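Local coordinates for protein potential RNA-dependent RNA polymerase (Human picobirnavirus, PDB 5I62) that copies RNA from an RNA template, joining ribonucleoside triphosphates with release of diphosphate, and probably serves both transcription and genome replication of a small double-stranded RNA virus, at residues W62-E67 and R400-T405; C160-D165 and P207-I212; V414-T419 and Y456-E461. All coordinates share one frame; numbering follows the deposited sequence.

Interaction 1: W62-E67 and R400-T405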
loop_
_atom_site.group_PDB
_atom_site.type_symbol
_atom_site.label_atom_id
_atom_site.label_comp_id
_atom_site.label_asym_id
_atom_site.label_seq_id
_atom_site.Cartn_x
_atom_site.Cartn_y
_atom_site.Cartn_z
ATOM N N TRP A 62 -11.937 13.350 -23.874
ATOM C CA TRP A 62 -11.317 12.276 -23.095
ATOM C C TRP A 62 -12.361 11.329 -22.529
ATOM O O TRP A 62 -12.499 11.191 -21.314
ATOM C CB TRP A 62 -10.447 12.853 -21.986
ATOM C CG TRP A 62 -9.410 13.813 -22.461
ATOM C CD1 TRP A 62 -9.356 15.149 -22.207
ATOM C CD2 TRP A 62 -8.274 13.516 -23.292
ATOM N NE1 TRP A 62 -8.259 15.702 -22.813
ATOM C CE2 TRP A 62 -7.578 14.724 -23.487
ATOM C CE3 TRP A 62 -7.780 12.348 -23.883
ATOM C CZ2 TRP A 62 -6.414 14.800 -24.245
ATOM C CZ3 TRP A 62 -6.622 12.424 -24.639
ATOM C CH2 TRP A 62 -5.953 13.643 -24.812
ATOM N N PRO A 63 -13.097 10.625 -23.395
ATOM C CA PRO A 63 -14.163 9.745 -22.897
ATOM C C PRO A 63 -13.673 8.600 -22.020
ATOM O O PRO A 63 -14.422 8.174 -21.134
ATOM C CB PRO A 63 -14.816 9.220 -24.182
ATOM C CG PRO A 63 -13.733 9.267 -25.191
ATOM C CD PRO A 63 -12.908 10.492 -24.853
ATOM N N THR A 64 -12.461 8.070 -22.235
ATOM C CA THR A 64 -11.993 7.037 -21.321
ATOM C C THR A 64 -11.586 7.622 -19.966
ATOM O O THR A 64 -11.593 6.892 -18.971
ATOM C CB THR A 64 -10.834 6.216 -21.924
ATOM O OG1 THR A 64 -9.640 7.006 -22.004
ATOM C CG2 THR A 64 -11.207 5.699 -23.316
ATOM N N LEU A 65 -11.232 8.911 -19.904
ATOM C CA LEU A 65 -11.030 9.550 -18.601
ATOM C C LEU A 65 -12.351 9.675 -17.856
ATOM O O LEU A 65 -12.406 9.495 -16.632
ATOM C CB LEU A 65 -10.374 10.922 -18.756
ATOM C CG LEU A 65 -10.145 11.683 -17.434
ATOM C CD1 LEU A 65 -9.319 10.865 -16.439
ATOM C CD2 LEU A 65 -9.490 13.020 -17.669
ATOM N N MET A 66 -13.431 9.975 -18.588
ATOM C CA MET A 66 -14.759 10.015 -17.984
ATOM C C MET A 66 -15.175 8.637 -17.481
ATOM O O MET A 66 -15.762 8.518 -16.399
ATOM C CB MET A 66 -15.779 10.560 -18.986
ATOM C CG MET A 66 -17.200 10.760 -18.434
ATOM S SD MET A 66 -17.308 11.908 -17.026
ATOM C CE MET A 66 -16.392 13.275 -17.645
ATOM N N GLU A 67 -14.880 7.582 -18.249
ATOM C CA GLU A 67 -15.170 6.225 -17.780
ATOM C C GLU A 67 -14.419 5.914 -16.499
ATOM O O GLU A 67 -14.966 5.282 -15.591
ATOM C CB GLU A 67 -14.794 5.188 -18.831
ATOM C CG GLU A 67 -15.648 5.181 -20.058
ATOM C CD GLU A 67 -14.849 4.751 -21.287
ATOM O OE1 GLU A 67 -15.084 5.306 -22.387
ATOM O OE2 GLU A 67 -13.952 3.881 -21.140
ATOM N N ARG A 400 -4.300 3.700 -9.499
ATOM C CA ARG A 400 -5.491 4.550 -9.524
ATOM C C ARG A 400 -5.255 5.886 -10.233
ATOM O O ARG A 400 -5.927 6.882 -9.939
ATOM C CB ARG A 400 -6.045 4.775 -8.116
ATOM C CG ARG A 400 -6.646 3.504 -7.506
ATOM C CD ARG A 400 -7.286 3.797 -6.152
ATOM N NE ARG A 400 -7.179 2.679 -5.212
ATOM C CZ ARG A 400 -7.895 1.559 -5.291
ATOM N NH1 ARG A 400 -8.776 1.391 -6.276
ATOM N NH2 ARG A 400 -7.726 0.602 -4.384
ATOM N N ARG A 401 -4.334 5.909 -11.200
ATOM C CA ARG A 401 -4.165 7.047 -12.095
ATOM C C ARG A 401 -4.383 6.601 -13.538
ATOM O O ARG A 401 -3.933 5.523 -13.939
ATOM C CB ARG A 401 -2.772 7.666 -12.002
ATOM C CG ARG A 401 -2.594 8.694 -10.918
ATOM C CD ARG A 401 -2.181 8.012 -9.673
ATOM N NE ARG A 401 -1.804 8.939 -8.604
ATOM C CZ ARG A 401 -1.742 8.563 -7.335
ATOM N NH1 ARG A 401 -2.061 7.310 -7.024
ATOM N NH2 ARG A 401 -1.382 9.424 -6.384
ATOM N N TRP A 402 -5.034 7.462 -14.314
ATOM C CA TRP A 402 -5.297 7.233 -15.730
ATOM C C TRP A 402 -4.193 7.873 -16.556
ATOM O O TRP A 402 -3.735 8.975 -16.252
ATOM C CB TRP A 402 -6.652 7.832 -16.083
ATOM C CG TRP A 402 -7.069 7.901 -17.518
ATOM C CD1 TRP A 402 -7.830 6.995 -18.186
ATOM C CD2 TRP A 402 -6.837 8.984 -18.432
ATOM N NE1 TRP A 402 -8.069 7.429 -19.465
ATOM C CE2 TRP A 402 -7.465 8.645 -19.643
ATOM C CE3 TRP A 402 -6.147 10.198 -18.342
ATOM C CZ2 TRP A 402 -7.428 9.473 -20.763
ATOM C CZ3 TRP A 402 -6.105 11.021 -19.456
ATOM C CH2 TRP A 402 -6.756 10.656 -20.647
ATOM N N HIS A 403 -3.741 7.160 -17.578
ATOM C CA HIS A 403 -2.770 7.684 -18.529
ATOM C C HIS A 403 -3.277 7.413 -19.938
ATOM O O HIS A 403 -3.956 6.419 -20.185
ATOM C CB HIS A 403 -1.386 7.046 -18.378
ATOM C CG HIS A 403 -0.854 7.004 -16.978
ATOM N ND1 HIS A 403 0.188 7.802 -16.561
ATOM C CD2 HIS A 403 -1.170 6.220 -15.921
ATOM C CE1 HIS A 403 0.477 7.528 -15.302
ATOM N NE2 HIS A 403 -0.342 6.581 -14.884
ATOM N N HIS A 404 -2.916 8.292 -20.865
ATOM C CA HIS A 404 -3.341 8.146 -22.242
ATOM C C HIS A 404 -2.209 8.566 -23.161
ATOM O O HIS A 404 -1.560 9.590 -22.922
ATOM C CB HIS A 404 -4.590 8.984 -22.516
ATOM C CG HIS A 404 -5.289 8.628 -23.785
ATOM N ND1 HIS A 404 -4.749 8.890 -25.023
ATOM C CD2 HIS A 404 -6.488 8.041 -24.013
ATOM C CE1 HIS A 404 -5.580 8.472 -25.961
ATOM N NE2 HIS A 404 -6.644 7.955 -25.374
ATOM N N THR A 405 -1.980 7.776 -24.213
ATOM C CA THR A 405 -0.854 8.055 -25.100
ATOM C C THR A 405 -0.961 9.445 -25.731
ATOM O O THR A 405 0.063 10.069 -26.033
ATOM C CB THR A 405 -0.729 6.959 -26.170
ATOM O OG1 THR A 405 0.518 7.110 -26.854
ATOM C CG2 THR A 405 -1.894 7.002 -27.186
#
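The indole of W402 lies against the first turn of helix 63-73 and is met there by W62, T64 and L65, each from its own direction. W402 sits on the middle strand of a three-stranded antiparallel sheet that follows the catalytic palm strands of the polymerase, a position consistent with motif E at the border of palm and thumb. The short helix and strand segments run nearly antiparallel, at 166°. L65 covers one face of the indole: CB stands 3.8 Å from the centroid of the W402 six-membered ring, almost on the ring normal, while CD1 of L65 lies 3.7 Å from CD2 of W402, a carbon of the fusion bond. With CG anti to the backbone N (chi1 171°), W402 extends from the strand and lays its face along the helix. W62, the N-cap residue, takes the far end of the same ring. Its CE3 lies 3.8 Å from CH2 of W402; the edge of W402 is turned to the face of W62, offset, with the planes 73° apart. W62 also plays the opposite role, pointing its own edge at the face of H404, with CZ3 4.0 Å from ND1. The three rings thus form an aromatic cluster in which edges and faces alternate, and Y407 adds another edge-to-face partner to W62. At the pyrrole end the contact turns polar. The hydroxyl of T64, which is also hydrogen-bonded to D395 of the neighbouring strand, accepts the indole N-H: NE1 of W402 lies 3.0 Å from OG1, which sits practically in the plane of the indole.

Interaction 2: C160-D165 and P207-I212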
loop_
_atom_site.group_PDB
_atom_site.type_symbol
_atom_site.label_atom_id
_atom_site.label_comp_id
_atom_site.label_asym_id
_atom_site.label_seq_id
_atom_site.Cartn_x
_atom_site.Cartn_y
_atom_site.Cartn_z
ATOM N N CYS A 160 18.337 -7.327 19.211
ATOM C CA CYS A 160 17.277 -8.315 19.170
ATOM C C CYS A 160 17.617 -9.411 18.168
ATOM O O CYS A 160 18.394 -9.218 17.234
ATOM C CB CYS A 160 15.906 -7.687 18.841
ATOM S SG CYS A 160 15.808 -6.781 17.266
ATOM N N ASP A 161 17.030 -10.577 18.417
ATOM C CA ASP A 161 17.159 -11.764 17.586
ATOM C C ASP A 161 15.769 -12.367 17.513
ATOM O O ASP A 161 15.146 -12.574 18.558
ATOM C CB ASP A 161 18.160 -12.756 18.191
ATOM C CG ASP A 161 18.333 -14.017 17.350
ATOM O OD1 ASP A 161 18.252 -13.932 16.107
ATOM O OD2 ASP A 161 18.552 -15.095 17.939
ATOM N N VAL A 162 15.253 -12.595 16.301
ATOM C CA VAL A 162 13.914 -13.150 16.120
ATOM C C VAL A 162 13.995 -14.371 15.213
ATOM O O VAL A 162 14.800 -14.402 14.278
ATOM C CB VAL A 162 12.917 -12.098 15.561
ATOM C CG1 VAL A 162 12.822 -10.867 16.479
ATOM C CG2 VAL A 162 13.310 -11.661 14.137
ATOM N N TYR A 163 13.174 -15.383 15.496
ATOM C CA TYR A 163 13.145 -16.578 14.661
ATOM C C TYR A 163 11.923 -17.398 15.023
ATOM O O TYR A 163 11.383 -17.263 16.123
ATOM C CB TYR A 163 14.423 -17.424 14.808
ATOM C CG TYR A 163 14.727 -17.876 16.229
ATOM C CD1 TYR A 163 15.526 -17.100 17.062
ATOM C CD2 TYR A 163 14.230 -19.077 16.731
ATOM C CE1 TYR A 163 15.830 -17.508 18.358
ATOM C CE2 TYR A 163 14.517 -19.488 18.028
ATOM C CZ TYR A 163 15.320 -18.696 18.833
ATOM O OH TYR A 163 15.615 -19.100 20.118
ATOM N N MET A 164 11.492 -18.244 14.081
ATOM C CA MET A 164 10.414 -19.186 14.334
ATOM C C MET A 164 10.958 -20.430 15.019
ATOM O O MET A 164 12.020 -20.941 14.661
ATOM C CB MET A 164 9.703 -19.570 13.039
ATOM C CG MET A 164 9.067 -18.376 12.298
ATOM S SD MET A 164 7.762 -17.531 13.247
ATOM C CE MET A 164 6.624 -18.869 13.591
ATOM N N ASP A 165 10.225 -20.911 16.020
ATOM C CA ASP A 165 10.530 -22.171 16.696
ATOM C C ASP A 165 9.245 -22.981 16.643
ATOM O O ASP A 165 8.378 -22.835 17.501
ATOM C CB ASP A 165 11.008 -21.953 18.114
ATOM C CG ASP A 165 11.402 -23.255 18.804
ATOM O OD1 ASP A 165 11.188 -24.344 18.231
ATOM O OD2 ASP A 165 11.909 -23.189 19.935
ATOM N N PRO A 207 5.586 -6.943 15.533
ATOM C CA PRO A 207 6.497 -6.547 16.613
ATOM C C PRO A 207 7.643 -5.712 16.071
ATOM O O PRO A 207 8.204 -6.008 15.014
ATOM C CB PRO A 207 7.008 -7.887 17.169
ATOM C CG PRO A 207 5.996 -8.903 16.738
ATOM C CD PRO A 207 5.514 -8.410 15.385
ATOM N N PHE A 208 7.982 -4.667 16.824
ATOM C CA PHE A 208 9.122 -3.809 16.518
ATOM C C PHE A 208 10.377 -4.636 16.219
ATOM O O PHE A 208 11.075 -4.383 15.233
ATOM C CB PHE A 208 9.342 -2.862 17.717
ATOM C CG PHE A 208 10.254 -1.678 17.452
ATOM C CD1 PHE A 208 10.578 -1.273 16.169
ATOM C CD2 PHE A 208 10.788 -0.953 18.533
ATOM C CE1 PHE A 208 11.410 -0.180 15.955
ATOM C CE2 PHE A 208 11.624 0.128 18.320
ATOM C CZ PHE A 208 11.942 0.517 17.028
ATOM N N ALA A 209 10.672 -5.637 17.062
ATOM C CA ALA A 209 11.882 -6.439 16.874
ATOM C C ALA A 209 11.888 -7.147 15.517
ATOM O O ALA A 209 12.927 -7.211 14.843
ATOM C CB ALA A 209 12.035 -7.460 18.007
ATOM N N VAL A 210 10.745 -7.694 15.100
ATOM C CA VAL A 210 10.682 -8.342 13.788
ATOM C C VAL A 210 10.898 -7.316 12.683
ATOM O O VAL A 210 11.680 -7.545 11.754
ATOM C CB VAL A 210 9.350 -9.098 13.595
ATOM C CG1 VAL A 210 9.278 -9.721 12.161
ATOM C CG2 VAL A 210 9.179 -10.186 14.643
ATOM N N ASN A 211 10.206 -6.174 12.763
ATOM C CA ASN A 211 10.346 -5.148 11.733
ATOM C C ASN A 211 11.787 -4.639 11.633
ATOM O O ASN A 211 12.293 -4.412 10.530
ATOM C CB ASN A 211 9.385 -3.989 11.999
ATOM C CG ASN A 211 7.993 -4.232 11.442
ATOM O OD1 ASN A 211 7.793 -5.053 10.532
ATOM N ND2 ASN A 211 7.031 -3.522 11.977
ATOM N N ILE A 212 12.466 -4.449 12.770
ATOM C CA ILE A 212 13.887 -4.081 12.733
ATOM C C ILE A 212 14.701 -5.122 11.964
ATOM O O ILE A 212 15.496 -4.789 11.077
ATOM C CB ILE A 212 14.438 -3.902 14.162
ATOM C CG1 ILE A 212 13.757 -2.733 14.868
ATOM C CG2 ILE A 212 15.963 -3.711 14.120
ATOM C CD1 ILE A 212 14.077 -2.666 16.388
#
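C160 meets A209 and I212 where a strand end passes over the first turns of a helix, the short segments crossing at -91° with their axes 8.1 Å apart. The cysteine side chain can be followed outward. CB approaches the methyl of A209, with 4.0 Å between the two CB atoms. From there the sulfur turns into the niche between backbone N and carbonyl carbon (chi1 58°), which brings it beside A209. SG then rests 3.9 Å from CB of A209 and about as far from the carbonyl oxygen of that residue, in plain van der Waals contact. In another direction SG comes to 4.4 Å from CG2 of I212, a looser approach. Two residues along the strand, V162 continues the same apolar surface. Its CG1 branch does the touching: it lies 3.8 Å from CB of A209 and 4.1 Å from CG2 of V210. The alanine methyl therefore sits in the angle between SG of C160 and CG1 of V162, which are seen nearly at right angles from it. The CA atoms of C160 and A209 are 6.2 Å apart. All five residues are buried, and the contact between the segments is made by van der Waals packing. Strand 160-165 pairs with strand 168-173 of a mixed sheet, probably part of the fingers, and helix 208-228 begins just after strand 199-205 of that sheet. M171 of strand 168-173 also touches V162, while helix 129-135 and T157 of helix 150-157 pack against I212, closing the helix in between sheet and helices.

Interaction 3: V414-T419 and Y456-E461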
loop_
_atom_site.group_PDB
_atom_site.type_symbol
_atom_site.label_atom_id
_atom_site.label_comp_id
_atom_site.label_asym_id
_atom_site.label_seq_id
_atom_site.Cartn_x
_atom_site.Cartn_y
_atom_site.Cartn_z
ATOM N N VAL A 414 1.401 11.850 -18.214
ATOM C CA VAL A 414 1.228 12.092 -16.782
ATOM C C VAL A 414 -0.016 11.378 -16.246
ATOM O O VAL A 414 -1.006 11.183 -16.955
ATOM C CB VAL A 414 1.153 13.601 -16.488
ATOM C CG1 VAL A 414 2.479 14.275 -16.800
ATOM C CG2 VAL A 414 0.036 14.245 -17.301
ATOM N N GLY A 415 0.034 11.006 -14.966
ATOM C CA GLY A 415 -1.055 10.258 -14.362
ATOM C C GLY A 415 -2.152 11.174 -13.837
ATOM O O GLY A 415 -1.884 12.119 -13.096
ATOM N N VAL A 416 -3.387 10.893 -14.223
ATOM C CA VAL A 416 -4.530 11.699 -13.834
ATOM C C VAL A 416 -5.261 10.974 -12.710
ATOM O O VAL A 416 -5.750 9.855 -12.893
ATOM C CB VAL A 416 -5.464 11.972 -15.024
ATOM C CG1 VAL A 416 -6.681 12.790 -14.552
ATOM C CG2 VAL A 416 -4.708 12.701 -16.149
ATOM N N TYR A 417 -5.342 11.616 -11.558
ATOM C CA TYR A 417 -6.097 11.088 -10.438
ATOM C C TYR A 417 -7.561 11.494 -10.583
ATOM O O TYR A 417 -7.878 12.554 -11.125
ATOM C CB TYR A 417 -5.501 11.610 -9.137
ATOM C CG TYR A 417 -5.935 10.902 -7.877
ATOM C CD1 TYR A 417 -5.240 9.797 -7.405
ATOM C CD2 TYR A 417 -7.004 11.374 -7.137
ATOM C CE1 TYR A 417 -5.621 9.156 -6.223
ATOM C CE2 TYR A 417 -7.395 10.756 -5.964
ATOM C CZ TYR A 417 -6.700 9.650 -5.509
ATOM O OH TYR A 417 -7.101 9.045 -4.350
ATOM N N SER A 418 -8.458 10.629 -10.121
ATOM C CA SER A 418 -9.884 10.910 -10.225
ATOM C C SER A 418 -10.277 12.063 -9.307
ATOM O O SER A 418 -10.072 11.985 -8.092
ATOM C CB SER A 418 -10.690 9.670 -9.861
ATOM O OG SER A 418 -12.055 9.999 -9.696
ATOM N N THR A 419 -10.870 13.117 -9.874
ATOM C CA THR A 419 -11.433 14.164 -9.022
ATOM C C THR A 419 -12.593 13.631 -8.193
ATOM O O THR A 419 -12.833 14.104 -7.073
ATOM C CB THR A 419 -11.895 15.362 -9.851
ATOM O OG1 THR A 419 -12.861 14.940 -10.835
ATOM C CG2 THR A 419 -10.708 16.024 -10.539
ATOM N N TYR A 456 -2.451 16.791 -12.422
ATOM C CA TYR A 456 -2.391 16.719 -13.880
ATOM C C TYR A 456 -3.756 16.572 -14.524
ATOM O O TYR A 456 -3.836 16.339 -15.735
ATOM C CB TYR A 456 -1.497 15.574 -14.336
ATOM C CG TYR A 456 -0.062 15.747 -13.946
ATOM C CD1 TYR A 456 0.685 16.810 -14.442
ATOM C CD2 TYR A 456 0.557 14.841 -13.105
ATOM C CE1 TYR A 456 2.002 16.975 -14.097
ATOM C CE2 TYR A 456 1.877 14.990 -12.762
ATOM C CZ TYR A 456 2.595 16.055 -13.262
ATOM O OH TYR A 456 3.914 16.211 -12.917
ATOM N N HIS A 457 -4.824 16.669 -13.744
ATOM C CA HIS A 457 -6.159 16.537 -14.289
ATOM C C HIS A 457 -6.439 17.716 -15.212
ATOM O O HIS A 457 -6.040 18.846 -14.911
ATOM C CB HIS A 457 -7.170 16.494 -13.142
ATOM C CG HIS A 457 -8.529 15.983 -13.506
ATOM N ND1 HIS A 457 -9.454 16.741 -14.190
ATOM C CD2 HIS A 457 -9.136 14.802 -13.241
ATOM C CE1 HIS A 457 -10.566 16.044 -14.343
ATOM N NE2 HIS A 457 -10.399 14.864 -13.773
ATOM N N PRO A 458 -7.116 17.498 -16.333
ATOM C CA PRO A 458 -7.424 18.623 -17.231
ATOM C C PRO A 458 -8.211 19.741 -16.559
ATOM O O PRO A 458 -8.085 20.901 -16.964
ATOM C CB PRO A 458 -8.228 17.964 -18.362
ATOM C CG PRO A 458 -8.754 16.686 -17.780
ATOM C CD PRO A 458 -7.671 16.222 -16.820
ATOM N N LEU A 459 -9.002 19.427 -15.528
ATOM C CA LEU A 459 -9.864 20.401 -14.862
ATOM C C LEU A 459 -9.371 20.750 -13.463
ATOM O O LEU A 459 -10.163 21.117 -12.593
ATOM C CB LEU A 459 -11.296 19.885 -14.788
ATOM C CG LEU A 459 -12.017 19.694 -16.120
ATOM C CD1 LEU A 459 -13.419 19.179 -15.854
ATOM C CD2 LEU A 459 -12.053 20.994 -16.904
ATOM N N LYS A 460 -8.064 20.648 -13.228
ATOM C CA LYS A 460 -7.562 20.801 -11.869
ATOM C C LYS A 460 -7.816 22.206 -11.333
ATOM O O LYS A 460 -8.047 22.380 -10.132
ATOM C CB LYS A 460 -6.085 20.468 -11.815
ATOM C CG LYS A 460 -5.252 21.345 -12.708
ATOM C CD LYS A 460 -3.818 20.902 -12.676
ATOM C CE LYS A 460 -2.983 21.697 -13.665
ATOM N NZ LYS A 460 -1.581 21.788 -13.201
ATOM N N GLU A 461 -7.770 23.224 -12.201
ATOM C CA GLU A 461 -7.970 24.589 -11.717
ATOM C C GLU A 461 -9.418 24.820 -11.319
ATOM O O GLU A 461 -9.692 25.457 -10.293
ATOM C CB GLU A 461 -7.547 25.613 -12.774
ATOM C CG GLU A 461 -6.096 25.528 -13.188
ATOM C CD GLU A 461 -5.126 25.945 -12.079
ATOM O OE1 GLU A 461 -5.571 26.422 -11.004
ATOM O OE2 GLU A 461 -3.901 25.776 -12.278
HETATM O O HOH W 1 -3.234 14.124 -11.525
#
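This is a buried packing contact between two irregular chain segments, made by aliphatic C-H groups over two rings and bridged by one water, at the place where the last strand of a small antiparallel sheet gives way to helices. V414 lies over one face of the Y456 ring in a CH-pi contact: its CB sits 3.7 Å from the centroid, displaced toward CG, and both methyls also touch the tyrosine, CG2 toward CB and CG1 toward the CE1 side. The second ring, that of H457, is treated likewise by T419. The threonine methyl CG2 stands 3.5 Å from the imidazole centroid, while CG1 of V416 presses obliquely on CD2 of H457 at 3.4 Å, and the carbonyl oxygen of Y417 lies at the ring edge near that same carbon. H457 reaches this niche with CG anti to the backbone N (chi1 -164°). The short, weakly bonded strand 416-417 edges the three-stranded sheet, and helix 419-427 follows, a position consistent with the entry to the thumb; the partner segment contains a type I beta turn, H457 to K460, leading into helix 460-469. The imidazole rotation is fixed from two sides. ND1 accepts the backbone N-H of L459 at 3.0 Å, nearly straight at 164° and in the ring plane, and NE2 is hydrogen-bonded to E69, so the proton probably resides on NE2. E69 also binds the hydroxyls of T419 and S418, drawing helix 63-73 into the contact. A water bridges the two backbones: it donates to O of G415 at 2.9 Å, accepts from N of Y456 at 2.9 Å and accepts a longer bond from N of Y417.

Interactions 1 and 3 are neighbours, their centres 10 Å apart, and they share one three-stranded sheet: strand 401-404 pairs with strand 416-417, W402 O lying 2.8 Å from V416 N in a probable hydrogen bond. Helix 63-73 supplies one side of interaction 1 and also packs against interaction 3, so an early part of the chain closes onto the region probably joining palm and thumb. Interaction 2 lies across the chain's centre from both, its centre about 44 Å from that of interaction 1 and about 43 Å from that of interaction 3, on a different sheet and the helix beside it. Along the chain it is nested inside the long loop that interaction 1 closes, before interaction 3 opens.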